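Uncharacterized protein (PDB 3NO2) is of unknown function but folds as a six-bladed beta-propeller, a scaffold that in many other proteins carries a binding or catalytic site. Local coordinates at residues A[8-19]-A[42-52]; A[93-101]-A[116-127]. All blocks are in the same frame, centred on the assembly; numbering follows the deposited sequence. Where two conformers were deposited one is given.

Contact 1 of 2, residues A[8-19]-A[42-52]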
loop_
_atom_site.group_PDB
_atom_site.type_symbol
_atom_site.label_atom_id
_atom_site.label_comp_id
_atom_site.label_asym_id
_atom_site.label_seq_id
_atom_site.Cartn_x
_atom_site.Cartn_y
_atom_site.Cartn_z
ATOM N N LEU A 8 6.339 9.904 -3.658
ATOM C CA LEU A 8 7.175 8.692 -3.600
ATOM C C LEU A 8 6.305 7.526 -4.096
ATOM O O LEU A 8 5.201 7.354 -3.602
ATOM C CB LEU A 8 7.664 8.449 -2.176
ATOM C CG LEU A 8 8.478 7.201 -1.881
ATOM C CD1 LEU A 8 9.830 7.223 -2.602
ATOM C CD2 LEU A 8 8.629 7.004 -0.369
ATOM N N VAL A 9 6.798 6.761 -5.034
ATOM C CA VAL A 9 6.014 5.656 -5.656
ATOM C C VAL A 9 6.888 4.417 -5.833
ATOM O O VAL A 9 8.126 4.487 -5.961
ATOM C CB VAL A 9 5.408 6.047 -7.027
ATOM C CG1 VAL A 9 4.328 7.132 -6.828
ATOM C CG2 VAL A 9 6.460 6.516 -8.054
ATOM N N GLY A 10 6.212 3.279 -5.931
ATOM C CA GLY A 10 6.834 2.037 -6.258
ATOM C C GLY A 10 5.774 1.067 -6.727
ATOM O O GLY A 10 4.565 1.384 -6.700
ATOM N N GLY A 11 6.152 -0.119 -7.148
ATOM C CA GLY A 11 5.179 -1.127 -7.516
ATOM C C GLY A 11 5.756 -2.433 -7.907
ATOM O O GLY A 11 6.902 -2.512 -8.403
ATOM N N SER A 12 4.954 -3.490 -7.769
ATOM C CA SER A 12 5.344 -4.803 -8.180
ATOM C C SER A 12 5.637 -4.768 -9.672
ATOM O O SER A 12 4.857 -4.206 -10.459
ATOM C CB SER A 12 4.207 -5.764 -7.881
ATOM O OG SER A 12 4.556 -7.071 -8.277
ATOM N N GLY A 13 6.720 -5.426 -10.098
ATOM C CA GLY A 13 7.066 -5.465 -11.524
ATOM C C GLY A 13 7.755 -4.201 -12.017
ATOM O O GLY A 13 7.982 -4.069 -13.235
ATOM N N TRP A 14 8.069 -3.255 -11.142
ATOM C CA TRP A 14 8.888 -2.084 -11.454
ATOM C C TRP A 14 10.112 -2.166 -10.586
ATOM O O TRP A 14 10.039 -2.237 -9.365
ATOM C CB TRP A 14 8.144 -0.790 -11.100
ATOM C CG TRP A 14 8.755 0.474 -11.599
ATOM C CD1 TRP A 14 9.822 0.613 -12.448
ATOM C CD2 TRP A 14 8.359 1.804 -11.246
ATOM N NE1 TRP A 14 10.104 1.951 -12.648
ATOM C CE2 TRP A 14 9.193 2.699 -11.949
ATOM C CE3 TRP A 14 7.352 2.322 -10.431
ATOM C CZ2 TRP A 14 9.056 4.092 -11.852
ATOM C CZ3 TRP A 14 7.246 3.712 -10.320
ATOM C CH2 TRP A 14 8.050 4.555 -11.057
ATOM N N ASN A 15 11.276 -2.217 -11.226
ATOM C CA ASN A 15 12.547 -2.408 -10.528
ATOM C C ASN A 15 13.224 -1.175 -9.970
ATOM O O ASN A 15 14.447 -1.185 -9.732
ATOM C CB ASN A 15 13.514 -3.212 -11.420
ATOM C CG ASN A 15 14.032 -2.399 -12.606
ATOM O OD1 ASN A 15 13.700 -1.215 -12.806
ATOM N ND2 ASN A 15 14.892 -3.037 -13.413
ATOM N N LYS A 16 12.447 -0.115 -9.745
ATOM C CA LYS A 16 12.890 1.149 -9.139
ATOM C C LYS A 16 11.829 1.603 -8.168
ATOM O O LYS A 16 10.642 1.331 -8.378
ATOM C CB LYS A 16 13.022 2.279 -10.192
ATOM C CG LYS A 16 14.023 2.019 -11.313
ATOM C CD LYS A 16 15.426 1.788 -10.847
ATOM C CE LYS A 16 16.351 1.547 -12.080
ATOM N NZ LYS A 16 17.787 1.288 -11.739
ATOM N N ILE A 17 12.222 2.346 -7.139
ATOM C CA ILE A 17 11.298 3.278 -6.487
ATOM C C ILE A 17 11.683 4.681 -6.965
ATOM O O ILE A 17 12.813 4.901 -7.408
ATOM C CB ILE A 17 11.266 3.166 -4.946
ATOM C CG1 ILE A 17 12.634 3.413 -4.352
ATOM C CG2 ILE A 17 10.726 1.743 -4.568
ATOM C CD1 ILE A 17 12.648 3.433 -2.849
ATOM N N ALA A 18 10.751 5.607 -6.943
ATOM C CA ALA A 18 10.949 6.894 -7.567
ATOM C C ALA A 18 10.244 7.976 -6.808
ATOM O O ALA A 18 9.270 7.724 -6.093
ATOM C CB ALA A 18 10.497 6.865 -9.041
ATOM N N ILE A 19 10.704 9.218 -6.989
ATOM C CA ILE A 19 9.990 10.394 -6.527
ATOM C C ILE A 19 9.638 11.225 -7.746
ATOM O O ILE A 19 10.486 11.477 -8.619
ATOM C CB ILE A 19 10.796 11.248 -5.523
ATOM C CG1 ILE A 19 11.068 10.410 -4.274
ATOM C CG2 ILE A 19 10.026 12.566 -5.174
ATOM C CD1 ILE A 19 12.106 11.012 -3.313
ATOM N N VAL A 42 5.857 1.708 -0.150
ATOM C CA VAL A 42 6.775 2.813 0.095
ATOM C C VAL A 42 6.141 3.786 1.075
ATOM O O VAL A 42 4.913 3.922 1.116
ATOM C CB VAL A 42 7.186 3.571 -1.197
ATOM C CG1 VAL A 42 7.828 2.650 -2.223
ATOM C CG2 VAL A 42 6.020 4.313 -1.870
ATOM N N ALA A 43 6.956 4.491 1.846
ATOM C CA ALA A 43 6.463 5.473 2.807
ATOM C C ALA A 43 7.580 6.474 3.084
ATOM O O ALA A 43 8.756 6.176 2.922
ATOM C CB ALA A 43 6.001 4.775 4.112
ATOM N N ALA A 44 7.190 7.691 3.443
ATOM C CA ALA A 44 8.122 8.779 3.792
ATOM C C ALA A 44 7.886 9.220 5.195
ATOM O O ALA A 44 6.745 9.288 5.673
ATOM C CB ALA A 44 7.951 9.961 2.848
ATOM N N THR A 45 8.976 9.561 5.850
ATOM C CA THR A 45 8.875 10.238 7.159
ATOM C C THR A 45 8.701 11.731 6.932
ATOM O O THR A 45 8.975 12.254 5.861
ATOM C CB THR A 45 10.103 10.027 8.042
ATOM O OG1 THR A 45 11.206 10.723 7.480
ATOM C CG2 THR A 45 10.447 8.533 8.218
ATOM N N LYS A 46 8.265 12.424 7.973
ATOM C CA LYS A 46 8.118 13.896 7.903
ATOM C C LYS A 46 9.431 14.552 7.560
ATOM O O LYS A 46 9.453 15.556 6.842
ATOM C CB LYS A 46 7.565 14.424 9.223
ATOM C CG LYS A 46 6.074 14.148 9.371
ATOM N N ALA A 47 10.517 13.972 8.051
ATOM C CA ALA A 47 11.858 14.470 7.785
ATOM C C ALA A 47 12.375 14.157 6.389
ATOM O O ALA A 47 13.434 14.655 6.018
ATOM C CB ALA A 47 12.826 13.973 8.808
ATOM N N GLY A 48 11.647 13.335 5.622
ATOM C CA GLY A 48 12.012 13.060 4.234
ATOM C C GLY A 48 12.793 11.771 3.996
ATOM O O GLY A 48 13.291 11.563 2.899
ATOM N N GLU A 49 12.937 10.953 5.035
ATOM C CA GLU A 49 13.551 9.630 4.875
ATOM C C GLU A 49 12.542 8.693 4.218
ATOM O O GLU A 49 11.335 8.949 4.247
ATOM C CB GLU A 49 13.995 9.051 6.200
ATOM C CG GLU A 49 15.063 9.923 6.910
ATOM C CD GLU A 49 14.707 10.258 8.346
ATOM O OE1 GLU A 49 13.507 10.353 8.773
ATOM O OE2 GLU A 49 15.694 10.447 9.091
ATOM N N ILE A 50 13.053 7.634 3.620
ATOM C CA ILE A 50 12.285 6.765 2.736
ATOM C C ILE A 50 12.326 5.334 3.283
ATOM O O ILE A 50 13.403 4.780 3.514
ATOM C CB ILE A 50 12.885 6.809 1.336
ATOM C CG1 ILE A 50 12.622 8.179 0.716
ATOM C CG2 ILE A 50 12.287 5.720 0.439
ATOM C CD1 ILE A 50 13.646 8.535 -0.346
ATOM N N LEU A 51 11.145 4.748 3.517
ATOM C CA LEU A 51 10.976 3.379 3.986
ATOM C C LEU A 51 10.349 2.573 2.838
ATOM O O LEU A 51 9.407 3.069 2.186
ATOM C CB LEU A 51 9.991 3.377 5.161
ATOM C CG LEU A 51 9.526 2.014 5.669
ATOM C CD1 LEU A 51 10.667 1.169 6.287
ATOM C CD2 LEU A 51 8.366 2.207 6.679
ATOM N N PHE A 52 10.848 1.379 2.569
ATOM C CA PHE A 52 10.184 0.517 1.588
ATOM C C PHE A 52 10.346 -0.921 1.939
ATOM O O PHE A 52 11.374 -1.332 2.494
ATOM C CB PHE A 52 10.656 0.813 0.133
ATOM C CG PHE A 52 12.096 0.491 -0.174
ATOM C CD1 PHE A 52 13.115 1.375 0.150
ATOM C CD2 PHE A 52 12.414 -0.684 -0.774
ATOM C CE1 PHE A 52 14.423 1.056 -0.166
ATOM C CE2 PHE A 52 13.720 -1.009 -1.086
ATOM C CZ PHE A 52 14.727 -0.143 -0.762
#
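The carbonyl oxygen of Ala43 takes a backbone hydrogen bond from Leu51 N (2.8 Å) in its own hairpin and is also brushed by a methyl of the facing hairpin, Leu8 CD2 lying 3.4 Å from Ala43 O. No hydrogen bond passes between 8-19 and 42-52. Two neighbouring blades of the propeller meet face to face here, and although strands 8-10 and 42-44 run nearly antiparallel (167°), their axes stay 6.8 Å apart, so they belong to different sheets.

Leucine suits position 8 because its forked end serves two neighbours. With CG anti to the backbone N (chi1 176°), the branch point rests against the beta-branched Val42, Leu8 CG to Val42 CG2 being 3.8 Å, while CD2 reaches on to Ile50 CG2. The other methyl of Val42 turns to the second strand of the opposing hairpin, where Ile17 CG2 meets Val42 CG1 at 3.8 Å. Gly10, lacking a side chain, allows this same CG1 to settle beside its backbone N.

Ile17 spans the wider gap between strands 16-19 and 50-52. Its CD1 lies over one face of the Phe52 ring in a CH-pi contact, 4.1 Å from the ring centroid and 28° off the normal, and Ile50 CG2 lies 4.0 Å from Ile17 CD1. Farther along, Ile19 and Ile50 join through their CD1 ends, and both also touch Trp29 and Ile274.

At the 45-49 turn, away from this apolar interface, Thr45 OG1 donates to Glu49 OE1 (2.7 Å) and accepts from Glu49 N. Between 8-19 and 42-52 cohesion therefore rests on apolar packing, while Thr270 OG1, from strand 270-274 in the sheet of 8-10, adds a polar link by hydrogen-bonding Val42 N.

Contact 2 of 2, residues A[93-101]-A[116-127]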
loop_
_atom_site.group_PDB
_atom_site.type_symbol
_atom_site.label_atom_id
_atom_site.label_comp_id
_atom_site.label_asym_id
_atom_site.label_seq_id
_atom_site.Cartn_x
_atom_site.Cartn_y
_atom_site.Cartn_z
ATOM N N ALA A 93 5.841 -5.744 7.947
ATOM C CA ALA A 93 5.259 -7.061 8.159
ATOM C C ALA A 93 5.619 -8.015 7.030
ATOM O O ALA A 93 5.678 -7.596 5.874
ATOM C CB ALA A 93 3.706 -7.006 8.324
ATOM N N TRP A 94 5.779 -9.293 7.386
ATOM C CA TRP A 94 6.017 -10.337 6.422
ATOM C C TRP A 94 4.960 -11.421 6.459
ATOM O O TRP A 94 4.492 -11.879 7.504
ATOM C CB TRP A 94 7.436 -10.920 6.513
ATOM C CG TRP A 94 7.800 -11.759 7.690
ATOM C CD1 TRP A 94 7.393 -13.024 7.994
ATOM C CD2 TRP A 94 8.742 -11.395 8.716
ATOM N NE1 TRP A 94 8.007 -13.464 9.137
ATOM C CE2 TRP A 94 8.852 -12.486 9.586
ATOM C CE3 TRP A 94 9.509 -10.259 8.950
ATOM C CZ2 TRP A 94 9.704 -12.463 10.699
ATOM C CZ3 TRP A 94 10.388 -10.252 10.059
ATOM C CH2 TRP A 94 10.440 -11.342 10.907
ATOM N N CYS A 95 4.596 -11.856 5.252
ATOM C CA CYS A 95 3.825 -13.055 5.023
ATOM C C CYS A 95 4.671 -14.260 5.330
ATOM O O CYS A 95 5.875 -14.271 5.022
ATOM C CB CYS A 95 3.386 -13.117 3.562
ATOM S SG CYS A 95 2.489 -11.591 3.045
ATOM N N GLY A 96 4.078 -15.271 5.933
ATOM C CA GLY A 96 4.822 -16.492 6.263
ATOM C C GLY A 96 4.051 -17.342 7.240
ATOM O O GLY A 96 2.803 -17.329 7.287
ATOM N N HIS A 97 4.810 -18.104 8.038
ATOM C CA HIS A 97 4.264 -19.093 9.003
ATOM C C HIS A 97 5.142 -19.086 10.256
ATOM O O HIS A 97 6.095 -19.890 10.342
ATOM C CB HIS A 97 4.211 -20.477 8.361
ATOM C CG HIS A 97 3.276 -20.511 7.199
ATOM N ND1 HIS A 97 1.922 -20.364 7.365
ATOM C CD2 HIS A 97 3.490 -20.618 5.867
ATOM C CE1 HIS A 97 1.333 -20.360 6.188
ATOM N NE2 HIS A 97 2.254 -20.511 5.260
ATOM N N PRO A 98 4.909 -18.156 11.175
ATOM C CA PRO A 98 3.788 -17.229 11.233
ATOM C C PRO A 98 4.001 -15.948 10.439
ATOM O O PRO A 98 5.131 -15.484 10.236
ATOM C CB PRO A 98 3.702 -16.885 12.716
ATOM C CG PRO A 98 5.111 -16.953 13.184
ATOM C CD PRO A 98 5.708 -18.142 12.427
ATOM N N SER A 99 2.904 -15.350 10.043
ATOM C CA SER A 99 2.917 -13.959 9.615
ATOM C C SER A 99 3.419 -13.111 10.759
ATOM O O SER A 99 3.057 -13.377 11.920
ATOM C CB SER A 99 1.540 -13.484 9.218
ATOM O OG SER A 99 0.926 -14.292 8.189
ATOM N N THR A 100 4.231 -12.103 10.474
ATOM C CA THR A 100 4.845 -11.320 11.562
ATOM C C THR A 100 4.732 -9.833 11.250
ATOM O O THR A 100 5.051 -9.393 10.146
ATOM C CB THR A 100 6.316 -11.684 11.709
ATOM O OG1 THR A 100 6.429 -13.102 11.961
ATOM C CG2 THR A 100 6.970 -10.949 12.840
ATOM N N ILE A 101 4.296 -9.064 12.245
ATOM C CA ILE A 101 4.249 -7.607 12.224
ATOM C C ILE A 101 5.272 -7.086 13.226
ATOM O O ILE A 101 5.363 -7.606 14.355
ATOM C CB ILE A 101 2.843 -7.125 12.617
ATOM C CG1 ILE A 101 1.799 -7.574 11.607
ATOM C CG2 ILE A 101 2.809 -5.594 12.836
ATOM C CD1 ILE A 101 0.348 -7.538 12.157
ATOM N N PHE A 116 0.951 -14.181 13.889
ATOM C CA PHE A 116 -0.349 -14.804 13.708
ATOM C C PHE A 116 -0.252 -15.753 12.523
ATOM O O PHE A 116 0.554 -15.580 11.608
ATOM C CB PHE A 116 -1.439 -13.737 13.523
ATOM C CG PHE A 116 -1.277 -12.872 12.283
ATOM C CD1 PHE A 116 -0.406 -11.809 12.271
ATOM C CD2 PHE A 116 -2.038 -13.108 11.156
ATOM C CE1 PHE A 116 -0.247 -11.026 11.150
ATOM C CE2 PHE A 116 -1.883 -12.300 10.035
ATOM C CZ PHE A 116 -0.990 -11.274 10.042
ATOM N N GLU A 117 -1.096 -16.761 12.536
ATOM C CA GLU A 117 -1.213 -17.699 11.440
ATOM C C GLU A 117 -2.539 -17.508 10.711
ATOM O O GLU A 117 -3.636 -17.471 11.311
ATOM C CB GLU A 117 -1.069 -19.135 11.945
ATOM C CG GLU A 117 -1.254 -20.198 10.885
ATOM C CD GLU A 117 -0.335 -20.022 9.667
ATOM O OE1 GLU A 117 0.843 -19.793 9.880
ATOM O OE2 GLU A 117 -0.860 -20.090 8.524
ATOM N N THR A 118 -2.429 -17.336 9.394
ATOM C CA THR A 118 -3.579 -17.073 8.550
ATOM C C THR A 118 -4.269 -18.321 8.066
ATOM O O THR A 118 -5.410 -18.236 7.609
ATOM C CB THR A 118 -3.181 -16.286 7.281
ATOM O OG1 THR A 118 -2.211 -17.020 6.510
ATOM C CG2 THR A 118 -2.637 -14.879 7.646
ATOM N N GLY A 119 -3.557 -19.419 8.052
ATOM C CA GLY A 119 -4.095 -20.649 7.437
ATOM C C GLY A 119 -3.858 -20.708 5.927
ATOM O O GLY A 119 -4.177 -21.728 5.284
ATOM N N ILE A 120 -3.260 -19.685 5.333
ATOM C CA ILE A 120 -3.047 -19.599 3.883
ATOM C C ILE A 120 -1.635 -20.082 3.590
ATOM O O ILE A 120 -0.659 -19.475 4.043
ATOM C CB ILE A 120 -3.247 -18.160 3.401
ATOM C CG1 ILE A 120 -4.697 -17.747 3.598
ATOM C CG2 ILE A 120 -2.806 -17.982 1.959
ATOM C CD1 ILE A 120 -4.931 -16.220 3.487
ATOM N N GLU A 121 -1.504 -21.173 2.849
ATOM C CA GLU A 121 -0.223 -21.848 2.684
ATOM C C GLU A 121 0.857 -20.992 1.997
ATOM O O GLU A 121 1.966 -20.840 2.532
ATOM C CB GLU A 121 -0.435 -23.197 1.980
ATOM C CG GLU A 121 0.878 -23.929 1.668
ATOM C CD GLU A 121 0.727 -25.453 1.452
ATOM O OE1 GLU A 121 -0.376 -25.992 1.558
ATOM O OE2 GLU A 121 1.756 -26.076 1.228
ATOM N N ARG A 122 0.567 -20.405 0.846
ATOM C CA ARG A 122 1.568 -19.605 0.144
ATOM C C ARG A 122 1.682 -18.219 0.734
ATOM O O ARG A 122 0.706 -17.478 0.768
ATOM C CB ARG A 122 1.260 -19.499 -1.333
ATOM C CG ARG A 122 2.501 -19.028 -2.118
ATOM C CD ARG A 122 2.405 -18.987 -3.595
ATOM N NE ARG A 122 3.673 -18.458 -4.110
ATOM C CZ ARG A 122 3.786 -17.609 -5.097
ATOM N NH1 ARG A 122 2.768 -17.232 -5.822
ATOM N NH2 ARG A 122 4.997 -17.092 -5.356
ATOM N N PRO A 123 2.877 -17.828 1.198
ATOM C CA PRO A 123 3.000 -16.468 1.767
ATOM C C PRO A 123 2.535 -15.391 0.796
ATOM O O PRO A 123 1.877 -14.416 1.174
ATOM C CB PRO A 123 4.497 -16.376 2.099
ATOM C CG PRO A 123 4.860 -17.779 2.468
ATOM C CD PRO A 123 4.108 -18.619 1.447
ATOM N N HIS A 124 2.793 -15.562 -0.498
ATOM C CA HIS A 124 2.413 -14.576 -1.464
ATOM C C HIS A 124 0.876 -14.366 -1.519
ATOM O O HIS A 124 0.441 -13.327 -1.981
ATOM C CB HIS A 124 2.898 -14.989 -2.880
ATOM C CG HIS A 124 3.012 -13.884 -3.847
ATOM N ND1 HIS A 124 3.871 -12.825 -3.658
ATOM C CD2 HIS A 124 2.451 -13.694 -5.064
ATOM C CE1 HIS A 124 3.815 -12.025 -4.711
ATOM N NE2 HIS A 124 2.973 -12.541 -5.597
ATOM N N ALA A 125 0.097 -15.369 -1.129
ATOM C CA ALA A 125 -1.350 -15.308 -1.143
ATOM C C ALA A 125 -1.945 -14.752 0.127
ATOM O O ALA A 125 -3.169 -14.802 0.305
ATOM C CB ALA A 125 -1.932 -16.727 -1.449
ATOM N N GLN A 126 -1.112 -14.254 1.035
ATOM C CA GLN A 126 -1.553 -13.649 2.293
ATOM C C GLN A 126 -1.857 -12.166 2.087
ATOM O O GLN A 126 -2.866 -11.818 1.473
ATOM C CB GLN A 126 -0.565 -13.922 3.428
ATOM C CG GLN A 126 -0.465 -15.429 3.745
ATOM C CD GLN A 126 0.594 -15.763 4.772
ATOM O OE1 GLN A 126 1.185 -14.880 5.395
ATOM N NE2 GLN A 126 0.869 -17.065 4.948
ATOM N N PHE A 127 -0.996 -11.263 2.557
ATOM C CA PHE A 127 -1.309 -9.843 2.550
ATOM C C PHE A 127 -0.272 -9.035 1.803
ATOM O O PHE A 127 0.835 -9.488 1.455
ATOM C CB PHE A 127 -1.456 -9.311 3.970
ATOM C CG PHE A 127 -0.265 -9.569 4.854
ATOM C CD1 PHE A 127 0.863 -8.757 4.819
ATOM C CD2 PHE A 127 -0.255 -10.682 5.696
ATOM C CE1 PHE A 127 1.947 -9.021 5.686
ATOM C CE2 PHE A 127 0.811 -10.911 6.540
ATOM C CZ PHE A 127 1.877 -10.082 6.511
HETATM O O HOH W 1 0.131 -16.888 8.194
#
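Cys95 uses its sulfur twice on one residue: SG stands 3.6 Å from the centroid of the Phe127 ring, only 5° off the normal, and also accepts a long hydrogen bond from Phe127 N (3.5 Å to SG). A polarisable thiol suits this place, since it can sit over the centre of the ring face and still accept the N-H.

Beside it, Gln126 sews the loop to the hairpin turn. Its OE1 is gripped from opposite faces of the amide plane, by Gly96 N at 3.0 Å and by Ser99 OG, which sits above the plane at 2.9 Å from OE1. The NE2 group donates to Gly96 O (3.0 Å) and to Ile120 O, so four bonds fix the rotation of this buried amide. A water joins Gly96 O, Ser99 OG and Thr118 N.

His97 reaches out just ahead of the cis peptide bond to Pro98. Each ring nitrogen donates nearly in the ring plane: ND1 to Glu117 OE1 on its syn side (2.8 Å), ring and carboxylate 17° from coplanar, and NE2 to Glu121 O (2.8 Å). Glu117 OE2 in turn receives Gly119 N, which steadies the carboxylate.

Where strand 110-116 ends, Ser99 and Phe116 form an antiparallel hydrogen-bonded pair, sound from Phe116 N to Ser99 O but weak in return, and Ser99 CB lies over the Phe116 ring, 3.6 Å from its centroid.

Two acceptors at the ring nitrogens of His97, one a carboxylate, are consistent with a doubly protonated, positively charged ring, and this polar network would hold the inter-blade loop in one shape against the turn.

In the fold
The two contacts illustrate different joints of one propeller. Contact 1 packs adjacent blades face to face at the ring closure, where C-terminal strand 270-274 completes the sheet of strands 6-10, 16-21 and 26-32. Contact 2 ties the loop leaving one blade to that blade's own hairpin turn, before the chain enters the next. Their centres lie 23 Å apart and their nearest atoms about 6 Å, without touching. Glu38 provides a bridge: it accepts a hydrogen bond from Ser12 and touches His124. His124 also bonds Glu78 and a citrate, probably from the crystallisation liquor, so this binding does not by itself identify a functional site.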